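Local coordinates for cytochrome C-type biogenesis protein ccmF (Thermus thermophilus, PDB 6ZMQ), which acts as a membrane-bound heme lyase of cytochrome c maturation, binds heme, and is probably involved in moving heme across the membrane, at residues Thr105-Leu110 / Val188-Met193; Leu119-Tyr124 / Val150-Val155. One frame throughout, in Å; residues are numbered along the deposited sequence.

Contact 1 of 2, residues Thr105-Leu110 / Val188-Met193. With PTY (phosphatidylethanolamine), chain F.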
ATOM      1  N   THR A 105      13.955   7.336  12.179  1.00 28.28           N
ATOM      2  CA  THR A 105      14.742   8.288  11.387  1.00 37.48           C
ATOM      3  C   THR A 105      15.629   7.652  10.292  1.00 41.34           C
ATOM      4  O   THR A 105      15.764   8.287   9.235  1.00 47.44           O
ATOM      5  CB  THR A 105      15.577   9.158  12.340  1.00 51.64           C
ATOM      6  OG1 THR A 105      14.708   9.716  13.325  1.00 62.00           O
ATOM      7  CG2 THR A 105      16.183  10.363  11.638  1.00 46.80           C
ATOM      8  N   PRO A 106      16.208   6.434  10.408  1.00 39.30           N
ATOM      9  CA  PRO A 106      16.942   5.873   9.247  1.00 41.32           C
ATOM     10  C   PRO A 106      16.128   5.559   7.988  1.00 55.63           C
ATOM     11  O   PRO A 106      16.704   4.994   7.060  1.00 69.22           O
ATOM     12  CB  PRO A 106      17.545   4.575   9.806  1.00 35.72           C
ATOM     13  CG  PRO A 106      17.771   4.867  11.158  1.00 44.23           C
ATOM     14  CD  PRO A 106      16.566   5.610  11.591  1.00 42.14           C
ATOM     15  N   TRP A 107      14.828   5.883   7.912  1.00 57.90           N
ATOM     16  CA  TRP A 107      14.165   6.023   6.621  1.00 44.70           C
ATOM     17  C   TRP A 107      13.317   7.293   6.553  1.00 42.33           C
ATOM     18  O   TRP A 107      12.323   7.320   5.820  1.00 35.76           O
ATOM     19  CB  TRP A 107      13.338   4.760   6.293  1.00 32.79           C
ATOM     20  CG  TRP A 107      12.225   4.409   7.231  1.00 26.04           C
ATOM     21  CD1 TRP A 107      10.935   4.853   7.182  1.00 34.86           C
ATOM     22  CD2 TRP A 107      12.295   3.517   8.355  1.00 33.13           C
ATOM     23  NE1 TRP A 107      10.201   4.300   8.204  1.00 44.15           N
ATOM     24  CE2 TRP A 107      11.016   3.481   8.941  1.00 40.78           C
ATOM     25  CE3 TRP A 107      13.318   2.755   8.929  1.00 40.69           C
ATOM     26  CZ2 TRP A 107      10.736   2.710  10.069  1.00 48.38           C
ATOM     27  CZ3 TRP A 107      13.037   1.989  10.052  1.00 44.47           C
ATOM     28  CH2 TRP A 107      11.758   1.976  10.604  1.00 52.13           C
ATOM     29  N   ALA A 108      13.708   8.353   7.275  1.00 40.38           N
ATOM     30  CA  ALA A 108      12.891   9.567   7.364  1.00 47.40           C
ATOM     31  C   ALA A 108      12.882  10.350   6.052  1.00 60.31           C
ATOM     32  O   ALA A 108      11.823  10.557   5.446  1.00 70.34           O
ATOM     33  CB  ALA A 108      13.377  10.457   8.510  1.00 51.14           C
ATOM     34  N   ALA A 109      14.044  10.819   5.606  1.00 56.34           N
ATOM     35  CA  ALA A 109      14.129  11.450   4.298  1.00 60.32           C
ATOM     36  C   ALA A 109      14.648  10.438   3.275  1.00 60.12           C
ATOM     37  O   ALA A 109      14.574   9.228   3.483  1.00 63.75           O
ATOM     38  CB  ALA A 109      14.981  12.715   4.353  1.00 62.35           C
ATOM     39  N   LEU A 110      15.168  10.949   2.150  1.00 54.78           N
ATOM     40  CA  LEU A 110      15.286  10.162   0.920  1.00 50.63           C
ATOM     41  C   LEU A 110      16.385   9.097   1.010  1.00 63.68           C
ATOM     42  O   LEU A 110      16.143   7.920   0.709  1.00 84.01           O
ATOM     43  CB  LEU A 110      15.503  11.114  -0.267  1.00 42.99           C
ATOM     44  CG  LEU A 110      15.551  10.706  -1.751  1.00 41.28           C
ATOM     45  CD1 LEU A 110      15.156  11.913  -2.587  1.00 45.10           C
ATOM     46  CD2 LEU A 110      16.901  10.186  -2.244  1.00 48.74           C
ATOM     47  N   VAL A 188       5.474   3.741   9.832  1.00 52.39           N
ATOM     48  CA  VAL A 188       5.133   2.386   9.400  1.00 40.51           C
ATOM     49  C   VAL A 188       4.375   2.323   8.070  1.00 50.47           C
ATOM     50  O   VAL A 188       4.380   1.265   7.425  1.00 64.87           O
ATOM     51  CB  VAL A 188       4.373   1.614  10.507  1.00 21.49           C
ATOM     52  CG1 VAL A 188       5.094   1.776  11.856  1.00 29.13           C
ATOM     53  CG2 VAL A 188       2.925   2.043  10.610  1.00 21.54           C
ATOM     54  N   HIS A 189       3.742   3.412   7.636  1.00 40.96           N
ATOM     55  CA  HIS A 189       3.241   3.479   6.263  1.00 38.52           C
ATOM     56  C   HIS A 189       4.328   3.454   5.174  1.00 56.91           C
ATOM     57  O   HIS A 189       4.027   2.928   4.087  1.00 81.91           O
ATOM     58  CB  HIS A 189       2.313   4.701   6.136  1.00 38.33           C
ATOM     59  CG  HIS A 189       1.692   4.892   4.793  1.00 44.52           C
ATOM     60  ND1 HIS A 189       2.332   5.523   3.748  1.00 55.70           N
ATOM     61  CD2 HIS A 189       0.461   4.570   4.340  1.00 47.06           C
ATOM     62  CE1 HIS A 189       1.522   5.571   2.706  1.00 53.73           C
ATOM     63  NE2 HIS A 189       0.380   5.000   3.040  1.00 45.99           N
ATOM     64  N   PRO A 190       5.546   4.030   5.339  1.00 55.81           N
ATOM     65  CA  PRO A 190       6.596   3.754   4.329  1.00 43.10           C
ATOM     66  C   PRO A 190       7.001   2.288   4.184  1.00 32.25           C
ATOM     67  O   PRO A 190       6.949   1.772   3.054  1.00 37.68           O
ATOM     68  CB  PRO A 190       7.770   4.604   4.825  1.00 51.90           C
ATOM     69  CG  PRO A 190       7.123   5.786   5.406  1.00 64.08           C
ATOM     70  CD  PRO A 190       5.904   5.259   6.097  1.00 68.99           C
ATOM     71  N   VAL A 191       7.332   1.595   5.287  1.00 24.76           N
ATOM     72  CA  VAL A 191       7.900   0.241   5.233  1.00 21.19           C
ATOM     73  C   VAL A 191       6.901  -0.767   4.689  1.00 36.37           C
ATOM     74  O   VAL A 191       7.286  -1.664   3.924  1.00 56.69           O
ATOM     75  CB  VAL A 191       8.381  -0.200   6.634  1.00 20.55           C
ATOM     76  CG1 VAL A 191       9.350  -1.384   6.544  1.00 20.56           C
ATOM     77  CG2 VAL A 191       8.997   0.965   7.380  1.00 30.98           C
ATOM     78  N   LEU A 192       5.613  -0.536   4.976  1.00 34.23           N
ATOM     79  CA  LEU A 192       4.495  -1.329   4.464  1.00 35.49           C
ATOM     80  C   LEU A 192       4.452  -1.363   2.941  1.00 42.49           C
ATOM     81  O   LEU A 192       4.004  -2.354   2.346  1.00 54.90           O
ATOM     82  CB  LEU A 192       3.180  -0.756   4.998  1.00 26.07           C
ATOM     83  CG  LEU A 192       2.491  -1.508   6.125  1.00 28.16           C
ATOM     84  CD1 LEU A 192       1.935  -2.745   5.504  1.00 33.15           C
ATOM     85  CD2 LEU A 192       3.420  -1.890   7.268  1.00 38.78           C
ATOM     86  N   MET A 193       4.887  -0.285   2.292  1.00 29.02           N
ATOM     87  CA  MET A 193       4.971  -0.339   0.841  1.00 26.24           C
ATOM     88  C   MET A 193       6.310  -0.871   0.346  1.00 40.72           C
ATOM     89  O   MET A 193       6.337  -1.543  -0.695  1.00 48.08           O
ATOM     90  CB  MET A 193       4.612   1.018   0.248  1.00 38.18           C
ATOM     91  CG  MET A 193       3.117   1.079   0.024  1.00 61.36           C
ATOM     92  SD  MET A 193       2.332   2.590  -0.510  1.00 83.34           S
ATOM     93  CE  MET A 193       1.097   2.628   0.772  1.00106.66           C
TER
HETATM   94  C1  PTY F 705       8.033 -16.096   1.501  1.00 49.19           C
HETATM   95  C2  PTY F 705       5.227 -21.345  -3.075  1.00 53.77           C
HETATM   96  C3  PTY F 705       6.386 -21.514  -2.092  1.00 61.05           C
HETATM   97  O4  PTY F 705       8.663 -14.945   1.982  1.00 43.94           O
HETATM   98  C5  PTY F 705       7.952 -18.612   1.769  1.00 59.72           C
HETATM   99  C6  PTY F 705       8.560 -17.298   2.279  1.00 61.84           C
HETATM  100  O7  PTY F 705       8.185 -17.111   3.618  1.00 82.66           O
HETATM  101  C8  PTY F 705       9.160 -17.319   4.605  1.00 85.29           C
HETATM  102  O10 PTY F 705       9.858 -18.278   4.573  1.00 87.46           O
HETATM  103  C11 PTY F 705       9.311 -16.303   5.743  1.00 76.96           C
HETATM  104  C12 PTY F 705      10.589 -16.582   6.536  1.00 55.14           C
HETATM  105  C13 PTY F 705      10.798 -15.564   7.662  1.00 48.03           C
HETATM  106  C14 PTY F 705       9.654 -15.637   8.676  1.00 46.47           C
HETATM  107  C15 PTY F 705      10.047 -14.936   9.977  1.00 45.12           C
HETATM  108  C16 PTY F 705       8.770 -14.473  10.679  1.00 47.75           C
HETATM  109  C17 PTY F 705       9.040 -13.255  11.567  1.00 49.73           C
HETATM  110  C18 PTY F 705       8.444 -11.944  11.027  1.00 54.00           C
HETATM  111  C19 PTY F 705       7.114 -12.115  10.285  1.00 61.91           C
HETATM  112  C20 PTY F 705       6.143 -10.979  10.624  1.00 70.11           C
HETATM  113  C21 PTY F 705       6.607  -9.644  10.032  1.00 70.66           C
HETATM  114  C22 PTY F 705       5.597  -8.552  10.404  1.00 70.66           C
HETATM  115  C23 PTY F 705       5.602  -7.394   9.400  1.00 68.84           C
HETATM  116  C24 PTY F 705       6.262  -6.165  10.036  1.00 58.17           C
HETATM  117  C25 PTY F 705       5.406  -4.915   9.804  1.00 40.61           C
HETATM  118  C26 PTY F 705       5.923  -3.745  10.643  1.00 35.34           C
HETATM  119  C27 PTY F 705       4.784  -2.766  10.921  1.00 35.49           C
HETATM  120  C28 PTY F 705       5.065  -2.053  12.242  1.00 36.11           C
HETATM  121  C29 PTY F 705       3.758  -1.741  12.964  1.00 32.35           C
HETATM  122  C30 PTY F 705       7.879 -13.785   1.988  1.00 43.13           C
HETATM  123  C31 PTY F 705       8.363 -12.531   2.722  1.00 37.82           C
HETATM  124  O30 PTY F 705       6.843 -13.763   1.411  1.00 52.98           O
HETATM  125  C32 PTY F 705       8.701 -12.772   4.193  1.00 39.17           C
HETATM  126  C33 PTY F 705       8.965 -11.418   4.857  1.00 39.57           C
HETATM  127  C34 PTY F 705       8.234 -11.328   6.197  1.00 44.74           C
HETATM  128  C35 PTY F 705       7.860  -9.870   6.452  1.00 47.51           C
HETATM  129  C36 PTY F 705       9.136  -9.051   6.660  1.00 48.65           C
HETATM  130  C37 PTY F 705       8.875  -7.883   7.619  1.00 46.60           C
HETATM  131  C38 PTY F 705      10.147  -7.061   7.850  1.00 38.49           C
HETATM  132  C39 PTY F 705       9.882  -5.842   8.735  1.00 31.77           C
HETATM  133  C40 PTY F 705      11.081  -5.597   9.650  1.00 40.23           C
HETATM  134  C41 PTY F 705      10.770  -4.493  10.661  1.00 55.89           C
HETATM  135  C42 PTY F 705      10.151  -5.123  11.906  1.00 56.74           C
HETATM  136  C43 PTY F 705      11.080  -4.884  13.094  1.00 42.64           C
HETATM  137  C44 PTY F 705      10.235  -4.917  14.365  1.00 26.96           C
HETATM  138  P1  PTY F 705       7.817 -20.275  -0.267  1.00 50.24           P
HETATM  139  O11 PTY F 705       6.522 -20.374  -1.286  1.00 59.32           O
HETATM  140  O12 PTY F 705       9.059 -20.648  -1.043  1.00 41.33           O
HETATM  141  O13 PTY F 705       7.648 -21.293   0.836  1.00 54.25           O
HETATM  142  O14 PTY F 705       7.962 -18.747   0.368  1.00 51.79           O
HETATM  143  N1  PTY F 705       4.918 -22.632  -3.673  1.00 41.75           N
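W107 reaches out of the loop between helices 99-104 and 110-129 and lays its indole against P190 and V191 of helix 185-213. The contact across the two segments is wholly apolar. V191 CG2 lies above the indole plane near the rim, in an oblique approach, 3.6 Å from W107 CE2. P190 adds its ring carbon, with CB 4.0 Å from W107 CD1, near the pyrrole end of the indole. Both partners cross the tryptophan side chain at about a right angle. W107 CG stands between its backbone N and carbonyl carbon (chi1 61°), a placing that swings the ring toward the helix.

The polar bond is to the same helix, one residue before 188-193: W107 NE1 donates to the carbonyl O of A187, which probably helps to fix the rotation of the indole and gives its N-H a partner. L116 of helix 110-129 touches both W107 and V191.

Lipid contacts come from other side chains of the helix: V188 CG1 lies 3.8 Å from C28 of the phosphatidylethanolamine acyl chain, and L192 CD2 4.0 Å from its C27. The chemistry thus implies a loop held to a membrane helix by apolar packing plus one indole hydrogen bond, beside lipid tails.

Contact 2 of 2, residues Leu119-Tyr124 / Val150-Val155. With PTY (phosphatidylethanolamine), chain E.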
ATOM      1  N   LEU A 119      17.947  -2.514   1.529  1.00 42.46           N
ATOM      2  CA  LEU A 119      18.100  -3.567   2.534  1.00 35.80           C
ATOM      3  C   LEU A 119      16.984  -4.601   2.456  1.00 46.32           C
ATOM      4  O   LEU A 119      17.244  -5.807   2.535  1.00 60.63           O
ATOM      5  CB  LEU A 119      18.157  -2.970   3.942  1.00 23.25           C
ATOM      6  CG  LEU A 119      18.453  -4.022   5.008  1.00 26.40           C
ATOM      7  CD1 LEU A 119      19.491  -3.477   5.846  1.00 41.96           C
ATOM      8  CD2 LEU A 119      17.261  -4.372   5.916  1.00 22.00           C
ATOM      9  N   LEU A 120      15.736  -4.150   2.334  1.00 37.25           N
ATOM     10  CA  LEU A 120      14.633  -5.095   2.227  1.00 41.30           C
ATOM     11  C   LEU A 120      14.648  -5.819   0.885  1.00 60.67           C
ATOM     12  O   LEU A 120      14.231  -6.987   0.820  1.00 67.12           O
ATOM     13  CB  LEU A 120      13.307  -4.367   2.471  1.00 23.55           C
ATOM     14  CG  LEU A 120      13.126  -3.795   3.884  1.00 20.51           C
ATOM     15  CD1 LEU A 120      11.704  -3.305   4.126  1.00 20.30           C
ATOM     16  CD2 LEU A 120      13.546  -4.795   4.969  1.00 20.88           C
ATOM     17  N   GLN A 121      15.208  -5.178  -0.153  1.00 68.15           N
ATOM     18  CA  GLN A 121      15.510  -5.867  -1.405  1.00 56.16           C
ATOM     19  C   GLN A 121      16.526  -6.987  -1.205  1.00 48.02           C
ATOM     20  O   GLN A 121      16.326  -8.107  -1.698  1.00 37.18           O
ATOM     21  CB  GLN A 121      16.039  -4.876  -2.438  1.00 48.35           C
ATOM     22  CG  GLN A 121      15.079  -4.591  -3.563  1.00 37.82           C
ATOM     23  CD  GLN A 121      14.975  -5.737  -4.536  1.00 36.98           C
ATOM     24  OE1 GLN A 121      15.869  -6.582  -4.642  1.00 51.70           O
ATOM     25  NE2 GLN A 121      13.890  -5.758  -5.282  1.00 27.56           N
ATOM     26  N   THR A 122      17.619  -6.699  -0.483  1.00 46.88           N
ATOM     27  CA  THR A 122      18.651  -7.708  -0.256  1.00 44.14           C
ATOM     28  C   THR A 122      18.151  -8.842   0.634  1.00 44.87           C
ATOM     29  O   THR A 122      18.537 -10.003   0.438  1.00 52.32           O
ATOM     30  CB  THR A 122      19.902  -7.085   0.358  1.00 43.76           C
ATOM     31  OG1 THR A 122      19.552  -6.334   1.523  1.00 51.75           O
ATOM     32  CG2 THR A 122      20.684  -6.215  -0.635  1.00 48.00           C
ATOM     33  N   LEU A 123      17.293  -8.523   1.616  1.00 42.75           N
ATOM     34  CA  LEU A 123      16.711  -9.556   2.471  1.00 38.93           C
ATOM     35  C   LEU A 123      15.791 -10.477   1.676  1.00 54.86           C
ATOM     36  O   LEU A 123      15.843 -11.704   1.828  1.00 66.81           O
ATOM     37  CB  LEU A 123      15.950  -8.924   3.643  1.00 26.07           C
ATOM     38  CG  LEU A 123      14.881  -9.795   4.339  1.00 28.53           C
ATOM     39  CD1 LEU A 123      15.515 -10.807   5.298  1.00 27.68           C
ATOM     40  CD2 LEU A 123      13.821  -8.965   5.053  1.00 35.48           C
ATOM     41  N   TYR A 124      14.955  -9.898   0.801  1.00 51.11           N
ATOM     42  CA  TYR A 124      14.034 -10.710   0.011  1.00 45.43           C
ATOM     43  C   TYR A 124      14.777 -11.536  -1.036  1.00 54.25           C
ATOM     44  O   TYR A 124      14.391 -12.679  -1.328  1.00 58.96           O
ATOM     45  CB  TYR A 124      12.986  -9.806  -0.636  1.00 38.56           C
ATOM     46  CG  TYR A 124      11.725  -9.654   0.196  1.00 34.98           C
ATOM     47  CD1 TYR A 124      11.792  -9.194   1.515  1.00 35.50           C
ATOM     48  CD2 TYR A 124      10.468  -9.941  -0.338  1.00 38.33           C
ATOM     49  CE1 TYR A 124      10.645  -9.029   2.278  1.00 37.27           C
ATOM     50  CE2 TYR A 124       9.311  -9.791   0.435  1.00 48.66           C
ATOM     51  CZ  TYR A 124       9.413  -9.324   1.733  1.00 47.63           C
ATOM     52  OH  TYR A 124       8.286  -9.166   2.507  1.00 57.28           O
ATOM     53  N   VAL A 150      21.796  -3.441  -7.644  1.00 43.95           N
ATOM     54  CA  VAL A 150      22.831  -2.593  -8.233  1.00 43.45           C
ATOM     55  C   VAL A 150      22.286  -1.202  -8.533  1.00 38.47           C
ATOM     56  O   VAL A 150      22.981  -0.204  -8.310  1.00 33.24           O
ATOM     57  CB  VAL A 150      23.445  -3.289  -9.469  1.00 54.82           C
ATOM     58  CG1 VAL A 150      24.033  -2.319 -10.485  1.00 61.98           C
ATOM     59  CG2 VAL A 150      24.534  -4.195  -9.014  1.00 58.49           C
ATOM     60  N   PHE A 151      21.015  -1.103  -8.961  1.00 41.41           N
ATOM     61  CA  PHE A 151      20.410   0.219  -9.153  1.00 45.58           C
ATOM     62  C   PHE A 151      20.258   0.964  -7.836  1.00 55.25           C
ATOM     63  O   PHE A 151      20.554   2.158  -7.771  1.00 64.47           O
ATOM     64  CB  PHE A 151      19.039   0.168  -9.827  1.00 45.43           C
ATOM     65  CG  PHE A 151      18.404   1.547  -9.946  1.00 42.16           C
ATOM     66  CD1 PHE A 151      19.013   2.538 -10.712  1.00 49.06           C
ATOM     67  CD2 PHE A 151      17.266   1.879  -9.225  1.00 38.57           C
ATOM     68  CE1 PHE A 151      18.459   3.810 -10.810  1.00 52.87           C
ATOM     69  CE2 PHE A 151      16.705   3.150  -9.316  1.00 46.32           C
ATOM     70  CZ  PHE A 151      17.304   4.115 -10.109  1.00 51.77           C
ATOM     71  N   PHE A 152      19.797   0.275  -6.780  1.00 54.56           N
ATOM     72  CA  PHE A 152      19.589   0.940  -5.489  1.00 34.51           C
ATOM     73  C   PHE A 152      20.901   1.394  -4.868  1.00 35.36           C
ATOM     74  O   PHE A 152      21.000   2.516  -4.366  1.00 37.65           O
ATOM     75  CB  PHE A 152      18.848   0.028  -4.511  1.00 25.10           C
ATOM     76  CG  PHE A 152      17.377   0.011  -4.716  1.00 30.43           C
ATOM     77  CD1 PHE A 152      16.690   1.189  -4.975  1.00 31.52           C
ATOM     78  CD2 PHE A 152      16.673  -1.178  -4.633  1.00 39.54           C
ATOM     79  CE1 PHE A 152      15.328   1.175  -5.170  1.00 38.14           C
ATOM     80  CE2 PHE A 152      15.309  -1.199  -4.824  1.00 47.71           C
ATOM     81  CZ  PHE A 152      14.641  -0.025  -5.097  1.00 50.74           C
ATOM     82  N   PHE A 153      21.938   0.571  -4.954  1.00 31.70           N
ATOM     83  CA  PHE A 153      23.182   0.969  -4.316  1.00 33.48           C
ATOM     84  C   PHE A 153      24.024   1.874  -5.215  1.00 39.90           C
ATOM     85  O   PHE A 153      24.795   2.690  -4.704  1.00 55.22           O
ATOM     86  CB  PHE A 153      23.929  -0.273  -3.839  1.00 35.65           C
ATOM     87  CG  PHE A 153      23.340  -0.851  -2.576  1.00 39.80           C
ATOM     88  CD1 PHE A 153      23.669  -0.313  -1.343  1.00 52.23           C
ATOM     89  CD2 PHE A 153      22.400  -1.873  -2.624  1.00 32.17           C
ATOM     90  CE1 PHE A 153      23.112  -0.812  -0.176  1.00 49.62           C
ATOM     91  CE2 PHE A 153      21.837  -2.382  -1.460  1.00 33.73           C
ATOM     92  CZ  PHE A 153      22.196  -1.843  -0.240  1.00 42.88           C
ATOM     93  N   GLY A 154      23.861   1.788  -6.540  1.00 39.55           N
ATOM     94  CA  GLY A 154      24.397   2.819  -7.415  1.00 45.61           C
ATOM     95  C   GLY A 154      23.751   4.175  -7.193  1.00 49.59           C
ATOM     96  O   GLY A 154      24.446   5.179  -7.014  1.00 62.90           O
ATOM     97  N   VAL A 155      22.411   4.211  -7.112  1.00 45.42           N
ATOM     98  CA  VAL A 155      21.687   5.466  -6.895  1.00 46.33           C
ATOM     99  C   VAL A 155      21.850   5.937  -5.449  1.00 67.15           C
ATOM    100  O   VAL A 155      21.429   7.039  -5.088  1.00 90.36           O
ATOM    101  CB  VAL A 155      20.198   5.308  -7.281  1.00 41.53           C
ATOM    102  CG1 VAL A 155      19.346   4.714  -6.148  1.00 51.04           C
ATOM    103  CG2 VAL A 155      19.601   6.614  -7.791  1.00 35.24           C
TER
HETATM  104  C1  PTY E 704      22.712  13.043 -14.172  1.00112.70           C
HETATM  105  C2  PTY E 704      21.890  20.039 -15.438  1.00 95.83           C
HETATM  106  C3  PTY E 704      20.825  18.968 -15.204  1.00 97.08           C
HETATM  107  O4  PTY E 704      22.950  12.778 -12.820  1.00108.88           O
HETATM  108  C5  PTY E 704      20.422  14.120 -14.157  1.00104.98           C
HETATM  109  C6  PTY E 704      21.238  12.876 -14.559  1.00106.78           C
HETATM  110  O7  PTY E 704      20.686  11.684 -14.027  1.00103.46           O
HETATM  111  C8  PTY E 704      20.642  10.571 -14.906  1.00 92.46           C
HETATM  112  O10 PTY E 704      21.136  10.656 -15.979  1.00100.69           O
HETATM  113  C11 PTY E 704      19.961   9.246 -14.510  1.00 77.64           C
HETATM  114  C12 PTY E 704      20.196   8.118 -15.539  1.00 63.40           C
HETATM  115  C13 PTY E 704      19.109   7.022 -15.500  1.00 48.74           C
HETATM  116  C14 PTY E 704      19.663   5.590 -15.584  1.00 42.70           C
HETATM  117  C15 PTY E 704      18.792   4.587 -14.809  1.00 41.10           C
HETATM  118  C16 PTY E 704      18.818   3.168 -15.405  1.00 39.15           C
HETATM  119  C17 PTY E 704      19.325   2.151 -14.368  1.00 35.49           C
HETATM  120  C18 PTY E 704      18.757   0.739 -14.572  1.00 35.78           C
HETATM  121  C19 PTY E 704      19.468  -0.262 -13.652  1.00 43.34           C
HETATM  122  C20 PTY E 704      19.173  -1.706 -14.081  1.00 50.54           C
HETATM  123  C21 PTY E 704      20.270  -2.660 -13.592  1.00 54.65           C
HETATM  124  C22 PTY E 704      20.606  -3.708 -14.661  1.00 65.92           C
HETATM  125  C23 PTY E 704      19.609  -4.872 -14.619  1.00 76.57           C
HETATM  126  C24 PTY E 704      20.035  -5.980 -15.590  1.00 68.70           C
HETATM  127  C25 PTY E 704      19.191  -7.246 -15.416  1.00 55.34           C
HETATM  128  C26 PTY E 704      18.437  -7.556 -16.711  1.00 42.70           C
HETATM  129  C27 PTY E 704      18.361  -9.065 -16.945  1.00 36.68           C
HETATM  130  C28 PTY E 704      17.218  -9.344 -17.916  1.00 31.52           C
HETATM  131  C29 PTY E 704      17.426 -10.670 -18.639  1.00 29.06           C
HETATM  132  C30 PTY E 704      24.266  12.359 -12.584  1.00 97.46           C
HETATM  133  C31 PTY E 704      24.649  10.900 -12.835  1.00 84.74           C
HETATM  134  O30 PTY E 704      25.085  13.132 -12.209  1.00 95.70           O
HETATM  135  C32 PTY E 704      23.658   9.985 -12.112  1.00 71.14           C
HETATM  136  C33 PTY E 704      23.832   8.525 -12.534  1.00 59.33           C
HETATM  137  C34 PTY E 704      22.997   7.626 -11.617  1.00 53.13           C
HETATM  138  C35 PTY E 704      23.100   6.168 -12.073  1.00 52.38           C
HETATM  139  C36 PTY E 704      22.893   5.212 -10.897  1.00 58.17           C
HETATM  140  C37 PTY E 704      23.651   3.910 -11.158  1.00 73.52           C
HETATM  141  C38 PTY E 704      22.668   2.739 -11.201  1.00 68.82           C
HETATM  142  C39 PTY E 704      23.362   1.456 -11.661  1.00 74.54           C
HETATM  143  C40 PTY E 704      22.953   1.144 -13.101  1.00 83.29           C
HETATM  144  C41 PTY E 704      23.347  -0.282 -13.491  1.00 79.67           C
HETATM  145  C42 PTY E 704      24.734  -0.281 -14.133  1.00 63.56           C
HETATM  146  C43 PTY E 704      24.891  -1.523 -15.005  1.00 51.60           C
HETATM  147  C44 PTY E 704      25.779  -2.523 -14.271  1.00 44.85           C
HETATM  148  P1  PTY E 704      21.438  16.425 -15.061  0.38109.61           P
HETATM  149  O11 PTY E 704      21.350  17.939 -14.410  1.00102.80           O
HETATM  150  O12 PTY E 704      20.419  16.300 -16.168  1.00113.21           O
HETATM  151  O13 PTY E 704      22.813  16.263 -15.661  1.00116.29           O
HETATM  152  O14 PTY E 704      21.221  15.253 -13.910  1.00106.10           O
HETATM  153  N1  PTY E 704      22.104  20.200 -16.866  1.00 96.14           N
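Q121 and T122 of helix 110-129 each meet a phenylalanine of helix 135-157, F152 and F153 respectively, and both pairs cross at about a right angle. Q121 touches with its aliphatic part: CG comes to the edge of the F152 ring, near the ring plane, at 3.6 Å from F152 CE2. The glutamine chain then bends at chi2, and its amide plane is turned 48° from the ring. The Q121 side chain also packs on V198 and S201 of helix 185-213. The F152 ring also meets that of W117.

T122 presents its methyl to the other ring, CG2 lying 4.1 Å from F153 CE2 in an oblique approach. Its hydroxyl is directed back to its own helix, where OG1 donates to L119 O at 2.6 Å, tilted 30° from the carbonyl plane and on the same face as L123 N, which also bonds this oxygen. G118 O is a second hydrogen-bond partner of OG1. With chi1 at 53°, OG1 lies between the backbone N and carbonyl carbon while CG2 faces F153. A glycine in its place would probably leave a gap beside F153 and take the hydroxyl partner from L119 O and G118 O.

Another side of helix 135-157 meets phosphatidylethanolamine, with V150 CG1 3.7 Å from C41 and F151 CD1 3.7 Å from C17. F151 also stacks on F332. This is side-chain packing between consecutive membrane helices of a polytopic helical bundle, with two phenylalanines of one helix set against a glutamine and a threonine of the other.

How the contacts relate
From the N terminus, after five helices, the chain reaches the loop segment 105-110, then runs straight into helix 110-129, which carries 119-124. It turns back through helix 135-157, where 150-155 closes the shorter loop of contact 2, with 25 residues between its segments. Only then does helix 185-213 bring 188-193 against the loop, closing contact 1 over 77 intervening residues, so contact 2 falls wholly within the span of contact 1. Helix 110-129 joins the two: their centres lie about 15 Å apart, and V191 CG1 of contact 1 touches L120 CD1 of contact 2 at 3.9 Å. Together they tie three successive membrane helices and the loop entering the first.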